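Local coordinates for tellurite resistance protein of COG3793 (Nostoc punctiforme, PDB 2OU3) that is of unestablished function but binds zinc ions and indole-3-carbaldehyde, and as a TerB-family member may take part in tellurite resistance, at residues N26-S29 with S30-M33; G56-S60 with W61-D65; L136-L139 with Y140-A144; Q148-L151 with N152-P156. One frame throughout, in Å; residues are numbered along the deposited sequence. Where two conformers were deposited one is given.

Contact 1: residues N26-S29 with S30-M33; sequences NEDS and SIYM. With I3A (1H-indole-3-carbaldehyde), chain E.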
loop_
_atom_site.group_PDB
_atom_site.type_symbol
_atom_site.label_atom_id
_atom_site.label_comp_id
_atom_site.label_asym_id
_atom_site.label_seq_id
_atom_site.Cartn_x
_atom_site.Cartn_y
_atom_site.Cartn_z
ATOM N N ASN A 26 -1.749 -13.830 -12.926
ATOM C CA ASN A 26 -0.381 -13.368 -13.223
ATOM C C ASN A 26 -0.258 -12.777 -14.607
ATOM O O ASN A 26 0.475 -11.788 -14.800
ATOM C CB ASN A 26 0.644 -14.471 -13.074
ATOM C CG ASN A 26 0.850 -14.856 -11.632
ATOM O OD1 ASN A 26 1.149 -14.024 -10.795
ATOM N ND2 ASN A 26 0.664 -16.121 -11.337
ATOM N N GLU A 27 -0.960 -13.371 -15.570
ATOM C CA GLU A 27 -0.983 -12.871 -16.937
ATOM C C GLU A 27 -1.480 -11.412 -16.999
ATOM O O GLU A 27 -0.910 -10.571 -17.662
ATOM C CB GLU A 27 -1.855 -13.792 -17.777
ATOM C CG GLU A 27 -1.192 -15.160 -18.057
ATOM C CD GLU A 27 -1.167 -16.131 -16.855
ATOM O OE1 GLU A 27 -2.062 -16.050 -15.991
ATOM O OE2 GLU A 27 -0.252 -16.998 -16.805
ATOM N N ASP A 28 -2.582 -11.140 -16.304
ATOM C CA ASP A 28 -3.129 -9.789 -16.229
ATOM C C ASP A 28 -2.211 -8.805 -15.510
ATOM O O ASP A 28 -2.067 -7.666 -15.953
ATOM C CB ASP A 28 -4.521 -9.760 -15.596
ATOM C CG ASP A 28 -5.656 -10.030 -16.607
ATOM O OD1 ASP A 28 -5.393 -10.060 -17.842
ATOM O OD2 ASP A 28 -6.830 -10.167 -16.151
ATOM N N SER A 29 -1.577 -9.234 -14.414
ATOM C CA SER A 29 -0.609 -8.370 -13.743
ATOM C C SER A 29 0.509 -8.011 -14.703
ATOM O O SER A 29 0.935 -6.848 -14.777
ATOM C CB SER A 29 -0.038 -9.026 -12.460
ATOM O OG SER A 29 -1.034 -9.137 -11.438
ATOM N N SER A 30 0.977 -9.006 -15.452
ATOM C CA SER A 30 2.031 -8.810 -16.447
ATOM C C SER A 30 1.649 -7.798 -17.539
ATOM O O SER A 30 2.368 -6.832 -17.785
ATOM C CB SER A 30 2.377 -10.169 -17.099
ATOM O OG SER A 30 3.404 -10.041 -18.072
ATOM N N ILE A 31 0.498 -8.020 -18.161
ATOM C CA ILE A 31 -0.010 -7.144 -19.218
ATOM C C ILE A 31 -0.239 -5.719 -18.680
ATOM O O ILE A 31 0.179 -4.727 -19.303
ATOM C CB ILE A 31 -1.291 -7.733 -19.870
ATOM C CG1 ILE A 31 -0.977 -9.034 -20.617
ATOM C CG2 ILE A 31 -1.901 -6.755 -20.865
ATOM C CD1 ILE A 31 -2.209 -9.886 -20.910
ATOM N N TYR A 32 -0.838 -5.623 -17.492
ATOM C CA TYR A 32 -1.054 -4.331 -16.849
ATOM C C TYR A 32 0.263 -3.579 -16.657
ATOM O O TYR A 32 0.376 -2.400 -17.041
ATOM C CB TYR A 32 -1.732 -4.524 -15.506
ATOM C CG TYR A 32 -1.853 -3.265 -14.653
ATOM C CD1 TYR A 32 -2.896 -2.374 -14.842
ATOM C CD2 TYR A 32 -0.923 -2.981 -13.655
ATOM C CE1 TYR A 32 -3.011 -1.227 -14.068
ATOM C CE2 TYR A 32 -1.030 -1.849 -12.883
ATOM C CZ TYR A 32 -2.076 -0.983 -13.065
ATOM O OH TYR A 32 -2.170 0.132 -12.262
HETATM N N MSE A 33 1.269 -4.250 -16.104
HETATM C CA MSE A 33 2.572 -3.622 -15.852
HETATM C C MSE A 33 3.293 -3.270 -17.131
HETATM O O MSE A 33 3.949 -2.243 -17.203
HETATM C CB MSE A 33 3.481 -4.496 -14.992
HETATM C CG MSE A 33 3.142 -4.459 -13.542
HETATM SE SE MSE A 33 3.130 -2.657 -12.801
HETATM C CE MSE A 33 4.637 -1.995 -13.625
HETATM O O I3A E . -2.597 -6.806 -11.575
HETATM C "C3'" I3A E . -2.674 -5.674 -11.103
HETATM C C3 I3A E . -3.692 -4.761 -11.677
HETATM C C2 I3A E . -3.936 -3.497 -11.211
HETATM N N I3A E . -4.957 -2.967 -11.967
HETATM C C8 I3A E . -5.380 -3.838 -12.905
HETATM C C9 I3A E . -4.596 -5.074 -12.788
HETATM C C4 I3A E . -4.850 -6.177 -13.619
HETATM C C5 I3A E . -5.825 -6.059 -14.580
HETATM C C6 I3A E . -6.593 -4.891 -14.709
HETATM C C7 I3A E . -6.366 -3.808 -13.874
#
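With OG anti to its carbonyl carbon (chi1 -68°), Ser29 presents its hydroxyl beside the first turns of helix 26-41, while Tyr32, three residues on, has CG anti to the backbone N (chi1 173°) and carries its ring to the same ligand. The two side chains thus form one wall of the indole-3-carbaldehyde pocket, an i, i+3 pair on an alpha-helix. Ser29 OG donates a hydrogen bond of 2.8 Å to the aldehyde O of the ligand. The Tyr32 ring takes the other role: ligand C2 lies 3.5 Å above its plane, over the ring centre, and the two ring systems lie nearly parallel, an offset stack. Tyr32 OH is hydrogen-bonded to Asp96 and Ser100, which fixes the far end of the ring. The backbone beneath is regular: Tyr32 N donates to Asp28 O at 2.8 Å and Met33 N to Ser29 O at 2.9 Å. The Asp28 carboxylate is engaged outside the segments, OD1 hydrogen-bonded to Ser87 and OD2 to Tyr161 of the second subunit. Ile31 lies along the preceding turn, its CG1 3.3 Å from Glu27 O. Within the stack, Tyr32 CE1 lies 3.4 Å from ligand N.

Contact 2: residues G56-S60 with W61-D65; sequences GFCAS and WGVAD. With I3A (1H-indole-3-carbaldehyde), chain E.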
loop_
_atom_site.group_PDB
_atom_site.type_symbol
_atom_site.label_atom_id
_atom_site.label_comp_id
_atom_site.label_asym_id
_atom_site.label_seq_id
_atom_site.Cartn_x
_atom_site.Cartn_y
_atom_site.Cartn_z
ATOM N N GLY A 56 9.089 -3.117 -8.162
ATOM C CA GLY A 56 8.847 -3.287 -6.724
ATOM C C GLY A 56 7.353 -3.233 -6.405
ATOM O O GLY A 56 6.843 -4.000 -5.583
ATOM N N PHE A 57 6.646 -2.326 -7.066
ATOM C CA PHE A 57 5.205 -2.176 -6.899
ATOM C C PHE A 57 4.549 -3.474 -7.352
ATOM O O PHE A 57 3.788 -4.067 -6.617
ATOM C CB PHE A 57 4.766 -0.966 -7.720
ATOM C CG PHE A 57 3.311 -0.649 -7.660
ATOM C CD1 PHE A 57 2.582 -0.775 -6.487
ATOM C CD2 PHE A 57 2.694 -0.132 -8.798
ATOM C CE1 PHE A 57 1.241 -0.432 -6.448
ATOM C CE2 PHE A 57 1.338 0.202 -8.769
ATOM C CZ PHE A 57 0.626 0.052 -7.612
ATOM N N CYS A 58 4.977 -3.993 -8.509
ATOM C CA CYS A 58 4.406 -5.211 -9.044
ATOM C C CYS A 58 4.718 -6.407 -8.136
ATOM O O CYS A 58 3.836 -7.199 -7.798
ATOM C CB CYS A 58 4.886 -5.447 -10.481
ATOM S SG CYS A 58 4.221 -6.943 -11.252
ATOM N N ALA A 59 5.962 -6.507 -7.679
ATOM C CA ALA A 59 6.361 -7.614 -6.788
ATOM C C ALA A 59 5.551 -7.644 -5.506
ATOM O O ALA A 59 5.250 -8.745 -5.000
ATOM C CB ALA A 59 7.853 -7.538 -6.453
ATOM N N SER A 60 5.205 -6.459 -4.980
ATOM C CA SER A 60 4.490 -6.366 -3.715
ATOM C C SER A 60 3.167 -7.071 -3.788
ATOM O O SER A 60 2.665 -7.459 -2.756
ATOM C CB SER A 60 4.263 -4.920 -3.269
ATOM O OG SER A 60 3.264 -4.297 -4.030
ATOM N N TRP A 61 2.554 -7.197 -4.970
ATOM C CA TRP A 61 1.237 -7.867 -5.066
ATOM C C TRP A 61 1.341 -9.379 -4.917
ATOM O O TRP A 61 0.329 -10.080 -4.895
ATOM C CB TRP A 61 0.513 -7.613 -6.382
ATOM C CG TRP A 61 0.597 -6.199 -6.847
ATOM C CD1 TRP A 61 0.681 -5.096 -6.066
ATOM C CD2 TRP A 61 0.625 -5.740 -8.202
ATOM N NE1 TRP A 61 0.768 -3.970 -6.848
ATOM C CE2 TRP A 61 0.717 -4.340 -8.164
ATOM C CE3 TRP A 61 0.558 -6.379 -9.453
ATOM C CZ2 TRP A 61 0.779 -3.565 -9.325
ATOM C CZ3 TRP A 61 0.619 -5.616 -10.586
ATOM C CH2 TRP A 61 0.731 -4.221 -10.519
ATOM N N GLY A 62 2.548 -9.890 -4.857
ATOM C CA GLY A 62 2.773 -11.339 -4.702
ATOM C C GLY A 62 2.646 -12.145 -5.983
ATOM O O GLY A 62 2.444 -13.377 -5.951
ATOM N N VAL A 63 2.786 -11.465 -7.123
ATOM C CA VAL A 63 2.841 -12.137 -8.444
ATOM C C VAL A 63 3.894 -13.256 -8.487
ATOM O O VAL A 63 4.881 -13.236 -7.743
ATOM C CB VAL A 63 3.090 -11.167 -9.619
ATOM C CG1 VAL A 63 1.973 -10.176 -9.716
ATOM C CG2 VAL A 63 4.496 -10.473 -9.549
ATOM N N ALA A 64 3.641 -14.261 -9.327
ATOM C CA ALA A 64 4.620 -15.303 -9.603
ATOM C C ALA A 64 5.922 -14.678 -10.051
ATOM O O ALA A 64 5.901 -13.621 -10.687
ATOM C CB ALA A 64 4.085 -16.293 -10.695
ATOM N N ASP A 65 7.055 -15.319 -9.706
ATOM C CA ASP A 65 8.391 -14.831 -10.073
ATOM C C ASP A 65 8.580 -14.591 -11.560
ATOM O O ASP A 65 9.286 -13.660 -11.963
ATOM C CB ASP A 65 9.476 -15.818 -9.648
ATOM C CG ASP A 65 9.736 -15.795 -8.140
ATOM O OD1 ASP A 65 9.131 -14.979 -7.405
ATOM O OD2 ASP A 65 10.559 -16.611 -7.713
HETATM O O I3A E . -2.597 -6.806 -11.575
HETATM C "C3'" I3A E . -2.674 -5.674 -11.103
HETATM C C3 I3A E . -3.692 -4.761 -11.677
HETATM C C2 I3A E . -3.936 -3.497 -11.211
HETATM N N I3A E . -4.957 -2.967 -11.967
HETATM C C8 I3A E . -5.380 -3.838 -12.905
HETATM C C9 I3A E . -4.596 -5.074 -12.788
HETATM C C4 I3A E . -4.850 -6.177 -13.619
HETATM C C5 I3A E . -5.825 -6.059 -14.580
HETATM C C6 I3A E . -6.593 -4.891 -14.709
HETATM C C7 I3A E . -6.366 -3.808 -13.874
#
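Two i to i+3 backbone bonds link the end of helix 48-60 to what follows, Trp61 N to Cys58 O at 3.1 Å and Gly62 N to Ala59 O at 2.9 Å, each donor standing well above the acceptor's carbonyl plane, before Gly62 leaves helical geometry with a positive phi of 80°. The Trp61 indole folds back over the last helical turn. Cys58 CA lies 3.8 Å from the centroid of its six-membered ring, almost on the normal, a CH-pi contact, while Cys58 SG approaches the same ring obliquely. The indole edge is turned to the face of Phe57, a T-shaped pair with planes at 80° and CZ2 lying 3.8 Å above the phenyl centre. Ser60 OG bonds back to Phe57 O at 2.6 Å, so that carbonyl, lying over the rim of the indole face, is already engaged. The other face of Trp61 meets indole-3-carbaldehyde, CZ3 to ligand C3' at 3.3 Å. Val63 CG2 touches Cys58 SG at 3.9 Å. Around the turn, helix 26-41 packs Met33 against Cys58 and Trp61, helix 65-73 sets Val67, Ile68 and Leu71 on Cys58, and Phe57 also meets Trp12 of the second subunit.

Contact 3: residues L136-L139 with Y140-A144; sequences LEQL and YYYEA
Helix 130-154, the long C-terminal alpha-helix, runs through this contact without a break, and side chains four residues apart pair along its flanks: Gln138 with Tyr142, and Leu139 with Glu143. Four i to i+4 backbone bonds carry it; Glu143 N to Leu139 O, at 2.8 Å, is an example. On the more exposed flank Gln138 and Tyr142 lie alongside each other and point the same way. Gln138 CG, anti to the backbone N (chi1 180°), meets Tyr142 CE1 at 3.4 Å, and the amide stands nearly perpendicular to the ring, with planes 82° apart. The same ring brings its edge to the backbone, with CD1 3.1 Å from Gln138 O, close to the ring plane. Tyr141 comes equally near the preceding turn, CD2 to Glu137 O at 3.1 Å, but approaches obliquely; its hydroxyl is hydrogen-bonded to Lys116. Toward the protein interior Tyr140 sets its ring edge-to-face with Trp103 of helix 94-106, and Glu137 forms a salt bridge with Arg120 of helix 113-126. The remaining flank faces the dimer partner. There the Leu139 and Glu143 side chains cross at an angle, and the carboxylate reaches two partners: OE1 is hydrogen-bonded to Trp103 and OE2 forms a salt bridge with Arg150 of the second subunit, while Leu139 packs on Leu146 of that subunit. The OE2 branch of Glu143 lies across the leucine, 3.7 Å from Leu139 CG.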
loop_
_atom_site.group_PDB
_atom_site.type_symbol
_atom_site.label_atom_id
_atom_site.label_comp_id
_atom_site.label_asym_id
_atom_site.label_seq_id
_atom_site.Cartn_x
_atom_site.Cartn_y
_atom_site.Cartn_z
ATOM N N LEU A 136 -6.132 13.019 -12.341
ATOM C CA LEU A 136 -5.258 11.923 -11.959
ATOM C C LEU A 136 -3.915 12.466 -11.486
ATOM O O LEU A 136 -3.366 11.981 -10.493
ATOM C CB LEU A 136 -5.060 10.969 -13.130
ATOM C CG LEU A 136 -6.287 10.113 -13.443
ATOM C CD1 LEU A 136 -6.079 9.409 -14.786
ATOM C CD2 LEU A 136 -6.600 9.118 -12.304
ATOM N N GLU A 137 -3.389 13.479 -12.180
ATOM C CA GLU A 137 -2.159 14.139 -11.729
ATOM C C GLU A 137 -2.332 14.759 -10.349
ATOM O O GLU A 137 -1.460 14.645 -9.488
ATOM C CB GLU A 137 -1.684 15.208 -12.695
ATOM C CG GLU A 137 -1.290 14.645 -14.032
ATOM C CD GLU A 137 -0.287 15.504 -14.789
ATOM O OE1 GLU A 137 -0.148 16.706 -14.472
ATOM O OE2 GLU A 137 0.363 14.956 -15.717
ATOM N N GLN A 138 -3.461 15.417 -10.139
ATOM C CA GLN A 138 -3.754 16.034 -8.862
ATOM C C GLN A 138 -3.835 14.993 -7.764
ATOM O O GLN A 138 -3.316 15.217 -6.669
ATOM C CB GLN A 138 -5.054 16.829 -8.927
ATOM C CG GLN A 138 -5.429 17.500 -7.622
ATOM C CD GLN A 138 -6.717 18.300 -7.746
ATOM O OE1 GLN A 138 -7.808 17.731 -7.890
ATOM N NE2 GLN A 138 -6.595 19.625 -7.689
ATOM N N LEU A 139 -4.504 13.885 -8.058
ATOM C CA LEU A 139 -4.609 12.792 -7.120
ATOM C C LEU A 139 -3.199 12.281 -6.703
ATOM O O LEU A 139 -2.923 12.135 -5.513
ATOM C CB LEU A 139 -5.433 11.683 -7.714
ATOM C CG LEU A 139 -5.607 10.458 -6.817
ATOM C CD1 LEU A 139 -6.465 10.785 -5.598
ATOM C CD2 LEU A 139 -6.204 9.339 -7.636
ATOM N N TYR A 140 -2.334 12.049 -7.686
ATOM C CA TYR A 140 -0.924 11.757 -7.435
ATOM C C TYR A 140 -0.318 12.773 -6.439
ATOM O O TYR A 140 0.312 12.402 -5.420
ATOM C CB TYR A 140 -0.100 11.740 -8.735
ATOM C CG TYR A 140 1.351 11.907 -8.400
ATOM C CD1 TYR A 140 2.045 10.872 -7.816
ATOM C CD2 TYR A 140 1.990 13.128 -8.536
ATOM C CE1 TYR A 140 3.329 11.011 -7.416
ATOM C CE2 TYR A 140 3.318 13.274 -8.130
ATOM C CZ TYR A 140 3.961 12.209 -7.563
ATOM O OH TYR A 140 5.253 12.296 -7.134
ATOM N N TYR A 141 -0.437 14.062 -6.734
ATOM C CA TYR A 141 0.255 15.050 -5.878
ATOM C C TYR A 141 -0.269 14.973 -4.456
ATOM O O TYR A 141 0.503 15.076 -3.513
ATOM C CB TYR A 141 0.154 16.479 -6.406
ATOM C CG TYR A 141 1.090 16.741 -7.567
ATOM C CD1 TYR A 141 2.470 16.791 -7.379
ATOM C CD2 TYR A 141 0.592 16.944 -8.856
ATOM C CE1 TYR A 141 3.327 17.031 -8.455
ATOM C CE2 TYR A 141 1.435 17.181 -9.926
ATOM C CZ TYR A 141 2.788 17.220 -9.725
ATOM O OH TYR A 141 3.595 17.468 -10.798
ATOM N N TYR A 142 -1.582 14.833 -4.327
ATOM C CA TYR A 142 -2.228 14.718 -3.014
ATOM C C TYR A 142 -1.829 13.438 -2.283
ATOM O O TYR A 142 -1.588 13.459 -1.073
ATOM C CB TYR A 142 -3.739 14.751 -3.161
ATOM C CG TYR A 142 -4.340 16.135 -3.157
ATOM C CD1 TYR A 142 -4.348 16.911 -4.311
ATOM C CD2 TYR A 142 -4.910 16.668 -2.003
ATOM C CE1 TYR A 142 -4.900 18.190 -4.335
ATOM C CE2 TYR A 142 -5.474 17.950 -2.014
ATOM C CZ TYR A 142 -5.457 18.700 -3.191
ATOM O OH TYR A 142 -6.005 19.960 -3.238
ATOM N N GLU A 143 -1.784 12.323 -3.007
ATOM C CA GLU A 143 -1.379 11.048 -2.411
ATOM C C GLU A 143 0.079 11.098 -1.921
ATOM O O GLU A 143 0.380 10.703 -0.789
ATOM C CB GLU A 143 -1.576 9.916 -3.396
ATOM C CG GLU A 143 -3.006 9.469 -3.581
ATOM C CD GLU A 143 -3.173 8.362 -4.682
ATOM O OE1 GLU A 143 -2.282 8.155 -5.553
ATOM O OE2 GLU A 143 -4.265 7.759 -4.726
ATOM N N ALA A 144 0.952 11.654 -2.750
ATOM C CA ALA A 144 2.376 11.784 -2.434
ATOM C C ALA A 144 2.562 12.677 -1.212
ATOM O O ALA A 144 3.288 12.342 -0.291
ATOM C CB ALA A 144 3.128 12.330 -3.646
#

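Contact 4: residues Q148-L151 with N152-P156; sequences QKRL and NLLYP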
loop_
_atom_site.group_PDB
_atom_site.type_symbol
_atom_site.label_atom_id
_atom_site.label_comp_id
_atom_site.label_asym_id
_atom_site.label_seq_id
_atom_site.Cartn_x
_atom_site.Cartn_y
_atom_site.Cartn_z
ATOM N N GLN A 148 3.879 11.687 2.705
ATOM C CA GLN A 148 4.949 12.417 3.365
ATOM C C GLN A 148 4.531 12.922 4.750
ATOM O O GLN A 148 5.308 12.838 5.719
ATOM C CB GLN A 148 5.376 13.603 2.513
ATOM C CG GLN A 148 6.174 13.236 1.290
ATOM C CD GLN A 148 7.390 12.410 1.640
ATOM O OE1 GLN A 148 8.164 12.758 2.563
ATOM N NE2 GLN A 148 7.547 11.280 0.950
ATOM N N LYS A 149 3.308 13.449 4.824
ATOM C CA LYS A 149 2.711 13.891 6.081
ATOM C C LYS A 149 2.608 12.744 7.084
ATOM O O LYS A 149 2.982 12.924 8.231
ATOM C CB LYS A 149 1.327 14.493 5.837
ATOM C CG LYS A 149 0.639 14.976 7.106
ATOM C CD LYS A 149 -0.296 16.143 6.805
ATOM C CE LYS A 149 -0.937 16.697 8.073
ATOM N NZ LYS A 149 -2.036 17.656 7.738
ATOM N N ARG A 150 2.125 11.584 6.635
ATOM C CA ARG A 150 2.067 10.369 7.454
ATOM C C ARG A 150 3.449 10.076 8.042
ATOM O O ARG A 150 3.619 9.968 9.263
ATOM C CB ARG A 150 1.577 9.184 6.593
ATOM C CG ARG A 150 1.162 7.893 7.357
ATOM C CD ARG A 150 1.472 6.611 6.536
ATOM N NE ARG A 150 0.377 5.632 6.427
ATOM C CZ ARG A 150 0.362 4.386 6.914
ATOM N NH1 ARG A 150 1.379 3.869 7.617
ATOM N NH2 ARG A 150 -0.715 3.631 6.695
ATOM N N LEU A 151 4.428 9.944 7.166
ATOM C CA LEU A 151 5.768 9.485 7.599
ATOM C C LEU A 151 6.369 10.459 8.597
ATOM O O LEU A 151 6.981 10.035 9.571
ATOM C CB LEU A 151 6.701 9.319 6.407
ATOM C CG LEU A 151 6.224 8.227 5.417
ATOM C CD1 LEU A 151 7.262 8.016 4.317
ATOM C CD2 LEU A 151 5.901 6.942 6.167
ATOM N N ASN A 152 6.200 11.752 8.345
ATOM C CA ASN A 152 6.748 12.787 9.248
ATOM C C ASN A 152 6.047 12.845 10.605
ATOM O O ASN A 152 6.677 13.176 11.614
ATOM C CB ASN A 152 6.735 14.172 8.584
ATOM C CG ASN A 152 7.646 14.254 7.388
ATOM O OD1 ASN A 152 8.661 13.546 7.307
ATOM N ND2 ASN A 152 7.296 15.126 6.439
ATOM N N LEU A 153 4.761 12.511 10.625
ATOM C CA LEU A 153 3.998 12.402 11.868
ATOM C C LEU A 153 4.398 11.132 12.659
ATOM O O LEU A 153 4.567 11.179 13.887
ATOM C CB LEU A 153 2.500 12.425 11.546
ATOM C CG LEU A 153 1.496 12.520 12.697
ATOM C CD1 LEU A 153 1.733 13.775 13.493
ATOM C CD2 LEU A 153 0.056 12.449 12.183
ATOM N N LEU A 154 4.592 10.008 11.968
ATOM C CA LEU A 154 4.935 8.760 12.663
ATOM C C LEU A 154 6.341 8.801 13.200
ATOM O O LEU A 154 6.606 8.314 14.311
ATOM C CB LEU A 154 4.789 7.573 11.720
ATOM C CG LEU A 154 3.372 7.266 11.212
ATOM C CD1 LEU A 154 3.383 5.923 10.512
ATOM C CD2 LEU A 154 2.360 7.286 12.333
ATOM N N TYR A 155 7.250 9.350 12.391
ATOM C CA TYR A 155 8.677 9.343 12.727
ATOM C C TYR A 155 9.316 10.692 12.455
ATOM O O TYR A 155 10.061 10.845 11.494
ATOM C CB TYR A 155 9.410 8.246 11.971
ATOM C CG TYR A 155 8.934 6.849 12.377
ATOM C CD1 TYR A 155 9.195 6.345 13.660
ATOM C CD2 TYR A 155 8.167 6.076 11.508
ATOM C CE1 TYR A 155 8.746 5.082 14.028
ATOM C CE2 TYR A 155 7.693 4.827 11.886
ATOM C CZ TYR A 155 7.974 4.337 13.157
ATOM O OH TYR A 155 7.521 3.057 13.554
ATOM N N PRO A 156 9.053 11.650 13.330
ATOM C CA PRO A 156 9.555 13.002 13.127
ATOM C C PRO A 156 11.056 13.116 13.249
ATOM O O PRO A 156 11.657 13.988 12.618
ATOM C CB PRO A 156 8.883 13.814 14.241
ATOM C CG PRO A 156 8.290 12.865 15.170
ATOM C CD PRO A 156 8.254 11.521 14.562
#
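Arg150 and Leu154 meet on the packed side, though loosely with each other: NH1 of the guanidinium comes no closer than 4.1 Å to Leu154 CD1, and from an oblique direction. Leu154 sits more firmly on the backbone, since CG, anti to the carbonyl carbon (chi1 -65°), leans back to 3.3 Å from Arg150 O. That oxygen is also the acceptor for Leu154 N at 2.9 Å, in a bond running almost straight out from the carbonyl. The second subunit packs on this side: Arg150 NE forms a salt bridge with its Glu143, and Leu151 packs on its Phe18. Residues 148-154 are the last turns of helix 130-154. Tyr155 N still donates to Leu151 O at 2.9 Å, but Tyr155 itself has left helical geometry (phi -136°), and its side chain turns to the partner, where OH is hydrogen-bonded to Asp96 of the second subunit; the side chain also touches an indole-3-carbaldehyde. Opposite in character is the solvent side, with Gln148, Lys149 and Asn152. Asn152 folds its amide back over the preceding turn, bringing CG to 3.2 Å from Gln148 O. Its ND2 is 3.1 Å from that same oxygen, but the angle is too poor for a hydrogen bond; the oxygen is engaged by Asn152 N at 3.0 Å.

Contacts 1 and 2 contribute to one pocket: their centres are about 10 Å apart, and both touch the same indole-3-carbaldehyde. They also meet directly, Asn26 OD1 accepting from Ala64 N at 2.9 Å and Met33 CG resting 3.5 Å from Cys58 SG. Contacts 3 and 4 follow each other along helix 130-154, with centres about 18 Å apart, and both face the second subunit. Within the chain the pairs are remote, contact 1 being about 33 Å from contact 4 between centres. Across the dimer, contact 4 reaches the corresponding pocket of the second subunit: Tyr155 OH is hydrogen-bonded to its Asp96, a pocket residue, consistent with a pocket completed across the interface.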